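Local atomic coordinates of Tautomerase_3 domain-containing protein (PDB entry 7M58), a protein that belongs to the cis-3-chloroacrylic acid dehalogenase family of the tautomerase superfamily and is probably a hydrolase acting on small unsaturated acids. Residues 59-72 and 95-109. Numbering follows the deposited sequence.
Sequences PEGHVWIHADIRSG and LPPEHVWVYVNEIPG. With SO4 (sulfate ion), chain D.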
loop_
_atom_site.group_PDB
_atom_site.type_symbol
_atom_site.label_atom_id
_atom_site.label_comp_id
_atom_site.label_asym_id
_atom_site.label_seq_id
_atom_site.Cartn_x
_atom_site.Cartn_y
_atom_site.Cartn_z
ATOM N N PRO A 59 -10.245 -18.540 3.177
ATOM C CA PRO A 59 -11.599 -18.782 2.682
ATOM C C PRO A 59 -11.932 -17.754 1.617
ATOM O O PRO A 59 -11.411 -16.635 1.617
ATOM C CB PRO A 59 -12.480 -18.590 3.923
ATOM C CG PRO A 59 -11.689 -17.674 4.807
ATOM C CD PRO A 59 -10.245 -18.042 4.568
ATOM N N GLU A 60 -12.830 -18.140 0.711
ATOM C CA GLU A 60 -13.208 -17.249 -0.380
ATOM C C GLU A 60 -13.772 -15.938 0.169
ATOM O O GLU A 60 -13.457 -14.853 -0.337
ATOM C CB GLU A 60 -14.201 -17.970 -1.303
ATOM C CG GLU A 60 -14.254 -17.455 -2.743
ATOM C CD GLU A 60 -15.520 -16.669 -3.062
ATOM O OE1 GLU A 60 -16.498 -16.778 -2.280
ATOM O OE2 GLU A 60 -15.539 -15.966 -4.110
ATOM N N GLY A 61 -14.590 -16.023 1.219
ATOM C CA GLY A 61 -15.194 -14.863 1.839
ATOM C C GLY A 61 -14.272 -14.137 2.792
ATOM O O GLY A 61 -14.523 -14.108 4.000
ATOM N N HIS A 62 -13.201 -13.558 2.264
ATOM C CA HIS A 62 -12.252 -12.789 3.057
ATOM C C HIS A 62 -11.952 -11.490 2.326
ATOM O O HIS A 62 -11.695 -11.497 1.113
ATOM C CB HIS A 62 -10.960 -13.567 3.307
ATOM C CG HIS A 62 -9.989 -12.834 4.168
ATOM N ND1 HIS A 62 -10.058 -12.848 5.545
ATOM C CD2 HIS A 62 -8.937 -12.042 3.851
ATOM C CE1 HIS A 62 -9.091 -12.096 6.039
ATOM N NE2 HIS A 62 -8.393 -11.598 5.033
ATOM N N VAL A 63 -11.981 -10.381 3.062
ATOM C CA VAL A 63 -11.768 -9.059 2.497
ATOM C C VAL A 63 -10.769 -8.315 3.373
ATOM O O VAL A 63 -10.864 -8.345 4.605
ATOM C CB VAL A 63 -13.093 -8.275 2.405
ATOM C CG1 VAL A 63 -12.826 -6.831 2.001
ATOM C CG2 VAL A 63 -14.039 -8.935 1.445
ATOM N N TRP A 64 -9.815 -7.643 2.742
ATOM C CA TRP A 64 -8.877 -6.779 3.446
ATOM C C TRP A 64 -9.077 -5.356 2.948
ATOM O O TRP A 64 -9.096 -5.122 1.736
ATOM C CB TRP A 64 -7.423 -7.209 3.233
ATOM C CG TRP A 64 -6.401 -6.330 3.949
ATOM C CD1 TRP A 64 -6.371 -6.019 5.290
ATOM C CD2 TRP A 64 -5.269 -5.679 3.367
ATOM N NE1 TRP A 64 -5.284 -5.217 5.571
ATOM C CE2 TRP A 64 -4.598 -4.985 4.407
ATOM C CE3 TRP A 64 -4.760 -5.602 2.070
ATOM C CZ2 TRP A 64 -3.443 -4.229 4.179
ATOM C CZ3 TRP A 64 -3.618 -4.850 1.850
ATOM C CH2 TRP A 64 -2.973 -4.172 2.901
ATOM N N ILE A 65 -9.257 -4.424 3.880
ATOM C CA ILE A 65 -9.486 -3.016 3.578
ATOM C C ILE A 65 -8.262 -2.257 4.070
ATOM O O ILE A 65 -7.966 -2.278 5.274
ATOM C CB ILE A 65 -10.745 -2.490 4.282
ATOM C CG1 ILE A 65 -11.952 -3.389 4.023
ATOM C CG2 ILE A 65 -11.054 -1.076 3.824
ATOM C CD1 ILE A 65 -12.708 -3.050 2.813
ATOM N N HIS A 66 -7.566 -1.567 3.165
ATOM C CA HIS A 66 -6.456 -0.685 3.524
ATOM C C HIS A 66 -6.848 0.755 3.247
ATOM O O HIS A 66 -7.135 1.111 2.101
ATOM C CB HIS A 66 -5.174 -0.991 2.761
ATOM C CG HIS A 66 -4.038 -0.094 3.156
ATOM N ND1 HIS A 66 -3.096 -0.441 4.103
ATOM C CD2 HIS A 66 -3.732 1.168 2.773
ATOM C CE1 HIS A 66 -2.242 0.555 4.259
ATOM N NE2 HIS A 66 -2.607 1.543 3.462
ATOM N N ALA A 67 -6.807 1.589 4.274
ATOM C CA ALA A 67 -7.245 2.971 4.162
ATOM C C ALA A 67 -6.076 3.909 4.414
ATOM O O ALA A 67 -5.401 3.785 5.434
ATOM C CB ALA A 67 -8.364 3.240 5.164
ATOM N N ASP A 68 -5.857 4.868 3.522
ATOM C CA ASP A 68 -4.884 5.929 3.770
ATOM C C ASP A 68 -5.672 7.184 4.146
ATOM O O ASP A 68 -6.457 7.696 3.343
ATOM C CB ASP A 68 -3.982 6.188 2.557
ATOM C CG ASP A 68 -2.958 5.047 2.276
ATOM O OD1 ASP A 68 -1.978 4.886 3.041
ATOM O OD2 ASP A 68 -3.105 4.332 1.250
ATOM N N ILE A 69 -5.490 7.656 5.379
ATOM C CA ILE A 69 -6.182 8.828 5.901
ATOM C C ILE A 69 -5.146 9.815 6.436
ATOM O O ILE A 69 -3.996 9.467 6.724
ATOM C CB ILE A 69 -7.199 8.485 7.006
ATOM C CG1 ILE A 69 -6.462 8.130 8.305
ATOM C CG2 ILE A 69 -8.156 7.375 6.553
ATOM C CD1 ILE A 69 -7.368 8.127 9.498
ATOM N N ARG A 70 -5.569 11.062 6.572
ATOM C CA ARG A 70 -4.694 12.092 7.113
ATOM C C ARG A 70 -4.427 11.879 8.598
ATOM O O ARG A 70 -5.309 11.468 9.359
ATOM C CB ARG A 70 -5.321 13.462 6.893
ATOM C CG ARG A 70 -4.995 14.031 5.560
ATOM C CD ARG A 70 -5.822 15.242 5.224
ATOM N NE ARG A 70 -7.248 14.937 5.263
ATOM C CZ ARG A 70 -8.206 15.856 5.326
ATOM N NH1 ARG A 70 -7.893 17.142 5.341
ATOM N NH2 ARG A 70 -9.478 15.484 5.386
ATOM N N SER A 71 -3.191 12.145 9.009
ATOM C CA SER A 71 -2.903 12.171 10.435
ATOM C C SER A 71 -3.482 13.440 11.066
ATOM O O SER A 71 -3.809 14.417 10.378
ATOM C CB SER A 71 -1.400 12.046 10.682
ATOM O OG SER A 71 -0.677 12.709 9.675
ATOM N N GLY A 72 -3.660 13.395 12.392
ATOM C CA GLY A 72 -4.205 14.511 13.147
ATOM C C GLY A 72 -5.612 14.303 13.666
ATOM O O GLY A 72 -6.161 15.210 14.309
ATOM N N LEU A 95 -21.003 -11.198 5.114
ATOM C CA LEU A 95 -19.812 -11.852 5.622
ATOM C C LEU A 95 -19.801 -11.761 7.149
ATOM O O LEU A 95 -20.434 -10.875 7.725
ATOM C CB LEU A 95 -18.560 -11.165 5.067
ATOM C CG LEU A 95 -18.185 -11.481 3.634
ATOM C CD1 LEU A 95 -16.886 -10.749 3.282
ATOM C CD2 LEU A 95 -18.072 -12.990 3.472
ATOM N N PRO A 96 -19.069 -12.645 7.824
ATOM C CA PRO A 96 -18.850 -12.452 9.254
ATOM C C PRO A 96 -17.828 -11.364 9.480
ATOM O O PRO A 96 -16.854 -11.250 8.715
ATOM C CB PRO A 96 -18.327 -13.819 9.719
ATOM C CG PRO A 96 -18.169 -14.654 8.490
ATOM C CD PRO A 96 -18.279 -13.768 7.307
ATOM N N PRO A 97 -18.003 -10.514 10.489
ATOM C CA PRO A 97 -17.006 -9.462 10.735
ATOM C C PRO A 97 -15.597 -10.012 10.933
ATOM O O PRO A 97 -14.620 -9.295 10.662
ATOM C CB PRO A 97 -17.525 -8.763 11.999
ATOM C CG PRO A 97 -18.414 -9.781 12.670
ATOM C CD PRO A 97 -19.042 -10.552 11.538
ATOM N N GLU A 98 -15.460 -11.271 11.362
ATOM C CA GLU A 98 -14.142 -11.888 11.490
ATOM C C GLU A 98 -13.399 -11.986 10.164
ATOM O O GLU A 98 -12.200 -12.281 10.174
ATOM C CB GLU A 98 -14.272 -13.276 12.142
ATOM C CG GLU A 98 -14.666 -13.187 13.615
ATOM C CD GLU A 98 -16.140 -12.825 13.826
ATOM O OE1 GLU A 98 -16.436 -12.228 14.885
ATOM O OE2 GLU A 98 -16.974 -13.028 12.902
ATOM N N HIS A 99 -14.053 -11.737 9.029
ATOM C CA HIS A 99 -13.356 -11.841 7.755
ATOM C C HIS A 99 -13.380 -10.529 6.966
ATOM O O HIS A 99 -13.105 -10.530 5.760
ATOM C CB HIS A 99 -13.929 -12.992 6.928
ATOM C CG HIS A 99 -13.410 -14.334 7.333
ATOM N ND1 HIS A 99 -12.065 -14.589 7.507
ATOM C CD2 HIS A 99 -14.048 -15.507 7.557
ATOM C CE1 HIS A 99 -11.901 -15.854 7.845
ATOM N NE2 HIS A 99 -13.088 -16.437 7.873
ATOM N N VAL A 100 -13.649 -9.401 7.622
ATOM C CA VAL A 100 -13.373 -8.088 7.047
ATOM C C VAL A 100 -12.268 -7.480 7.896
ATOM O O VAL A 100 -12.514 -7.016 9.009
ATOM C CB VAL A 100 -14.607 -7.177 7.005
ATOM C CG1 VAL A 100 -14.243 -5.833 6.376
ATOM C CG2 VAL A 100 -15.771 -7.834 6.254
ATOM N N TRP A 101 -11.046 -7.494 7.378
ATOM C CA TRP A 101 -9.884 -6.959 8.070
ATOM C C TRP A 101 -9.583 -5.552 7.569
ATOM O O TRP A 101 -9.460 -5.339 6.357
ATOM C CB TRP A 101 -8.676 -7.853 7.829
ATOM C CG TRP A 101 -8.777 -9.152 8.490
ATOM C CD1 TRP A 101 -9.905 -9.743 8.971
ATOM C CD2 TRP A 101 -7.697 -10.046 8.771
ATOM N NE1 TRP A 101 -9.594 -10.957 9.535
ATOM C CE2 TRP A 101 -8.245 -11.167 9.418
ATOM C CE3 TRP A 101 -6.322 -10.010 8.525
ATOM C CZ2 TRP A 101 -7.470 -12.232 9.824
ATOM C CZ3 TRP A 101 -5.557 -11.062 8.931
ATOM C CH2 TRP A 101 -6.126 -12.156 9.585
ATOM N N VAL A 102 -9.407 -4.611 8.494
ATOM C CA VAL A 102 -9.234 -3.199 8.149
ATOM C C VAL A 102 -7.943 -2.669 8.777
ATOM O O VAL A 102 -7.707 -2.855 9.979
ATOM C CB VAL A 102 -10.439 -2.349 8.610
ATOM C CG1 VAL A 102 -10.406 -0.973 7.965
ATOM C CG2 VAL A 102 -11.749 -3.059 8.305
ATOM N N TYR A 103 -7.113 -2.006 7.964
ATOM C CA TYR A 103 -5.907 -1.319 8.413
ATOM C C TYR A 103 -6.006 0.163 8.076
ATOM O O TYR A 103 -6.397 0.538 6.964
ATOM C CB TYR A 103 -4.654 -1.836 7.736
ATOM C CG TYR A 103 -4.160 -3.186 8.139
ATOM C CD1 TYR A 103 -4.943 -4.059 8.866
ATOM C CD2 TYR A 103 -2.910 -3.606 7.733
ATOM C CE1 TYR A 103 -4.480 -5.301 9.200
ATOM C CE2 TYR A 103 -2.437 -4.831 8.058
ATOM C CZ TYR A 103 -3.219 -5.681 8.799
ATOM O OH TYR A 103 -2.714 -6.923 9.123
ATOM N N VAL A 104 -5.588 1.009 9.000
ATOM C CA VAL A 104 -5.578 2.451 8.777
ATOM C C VAL A 104 -4.145 2.955 8.844
ATOM O O VAL A 104 -3.500 2.881 9.904
ATOM C CB VAL A 104 -6.485 3.181 9.776
ATOM C CG1 VAL A 104 -6.158 4.669 9.833
ATOM C CG2 VAL A 104 -7.920 2.984 9.368
ATOM N N ASN A 105 -3.609 3.450 7.737
ATOM C CA ASN A 105 -2.317 4.114 7.712
ATOM C C ASN A 105 -2.591 5.607 7.663
ATOM O O ASN A 105 -3.460 6.054 6.912
ATOM C CB ASN A 105 -1.459 3.680 6.510
ATOM C CG ASN A 105 -0.052 4.315 6.503
ATOM O OD1 ASN A 105 0.679 4.240 7.486
ATOM N ND2 ASN A 105 0.316 4.955 5.391
ATOM N N GLU A 106 -1.863 6.374 8.457
ATOM C CA GLU A 106 -2.126 7.795 8.624
ATOM C C GLU A 106 -1.032 8.585 7.946
ATOM O O GLU A 106 0.156 8.323 8.159
ATOM C CB GLU A 106 -2.162 8.185 10.088
ATOM C CG GLU A 106 -3.380 7.759 10.790
ATOM C CD GLU A 106 -3.282 8.088 12.252
ATOM O OE1 GLU A 106 -3.444 9.282 12.610
ATOM O OE2 GLU A 106 -3.010 7.134 13.034
ATOM N N ILE A 107 -1.405 9.531 7.106
ATOM C CA ILE A 107 -0.276 10.189 6.487
ATOM C C ILE A 107 -0.567 11.693 6.580
ATOM O O ILE A 107 -1.741 12.079 6.591
ATOM C CB ILE A 107 -0.032 9.606 5.092
ATOM C CG1 ILE A 107 1.492 9.596 5.027
ATOM C CG2 ILE A 107 -0.442 10.545 3.956
ATOM C CD1 ILE A 107 1.986 8.819 4.031
ATOM N N PRO A 108 0.426 12.560 6.778
ATOM C CA PRO A 108 0.129 13.996 6.846
ATOM C C PRO A 108 -0.553 14.501 5.582
ATOM O O PRO A 108 -0.340 13.989 4.481
ATOM C CB PRO A 108 1.512 14.634 7.030
ATOM C CG PRO A 108 2.500 13.530 6.808
ATOM C CD PRO A 108 1.821 12.273 7.124
ATOM N N GLY A 109 -1.423 15.499 5.765
ATOM C CA GLY A 109 -2.150 16.070 4.640
ATOM C C GLY A 109 -1.241 16.670 3.582
ATOM O O GLY A 109 -1.502 16.542 2.387
HETATM S S SO4 D . -8.925 11.973 5.599
HETATM O O1 SO4 D . -8.214 12.127 6.940
HETATM O O2 SO4 D . -8.932 10.528 5.202
HETATM O O3 SO4 D . -8.245 12.796 4.523
HETATM O O4 SO4 D . -10.397 12.303 5.705
HETATM O O HOH W 1 -2.737 15.635 8.207
#
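Strands 63-70 and 100-107 form the parallel pair of a beta-alpha-beta unit of the tautomerase superfamily fold, with helix 75-92 making the crossover. Nine backbone hydrogen bonds run from Val63 N to His99 O (2.9 Å) at one end to Ser71 N and Ile107 O at the other. Ile65, Val102, Ile69 and Val104 share one face, where Val102 packs on helix 75-92 and Ile69 CD1 meets Val104 CG1 at 3.7 Å.

On the opposite face, Trp64 packs edge-to-face on Tyr103, and just before the strand His62 does the same on Trp101. Trp64, its CG anti to the backbone N (chi1 180°), sets the NE1 edge of its indole over the centre of the Tyr103 ring, with NE1 3.5 Å from Tyr103 CG and the planes at 86°. His62 CE1 stands over Trp101, 3.6 Å from CE2, while Trp101 NE1 donates to Glu98 O, which helps to fix the indole. A weak hydrogen bond joins His62 ND1 and His99 ND1, and His62 NE2 bonds Gln40 of the second subunit.

Farther along, Asn105 ND2 reaches Asp68 OD1 at 3.3 Å, with the oxygen in the amide plane; the same ND2 also bonds Asn105 of the third subunit, tying this strand end to the trimer. Arg70 meets a sulfate, probably from the crystallisation liquor, through its backbone N, 2.9 Å from sulfate O1.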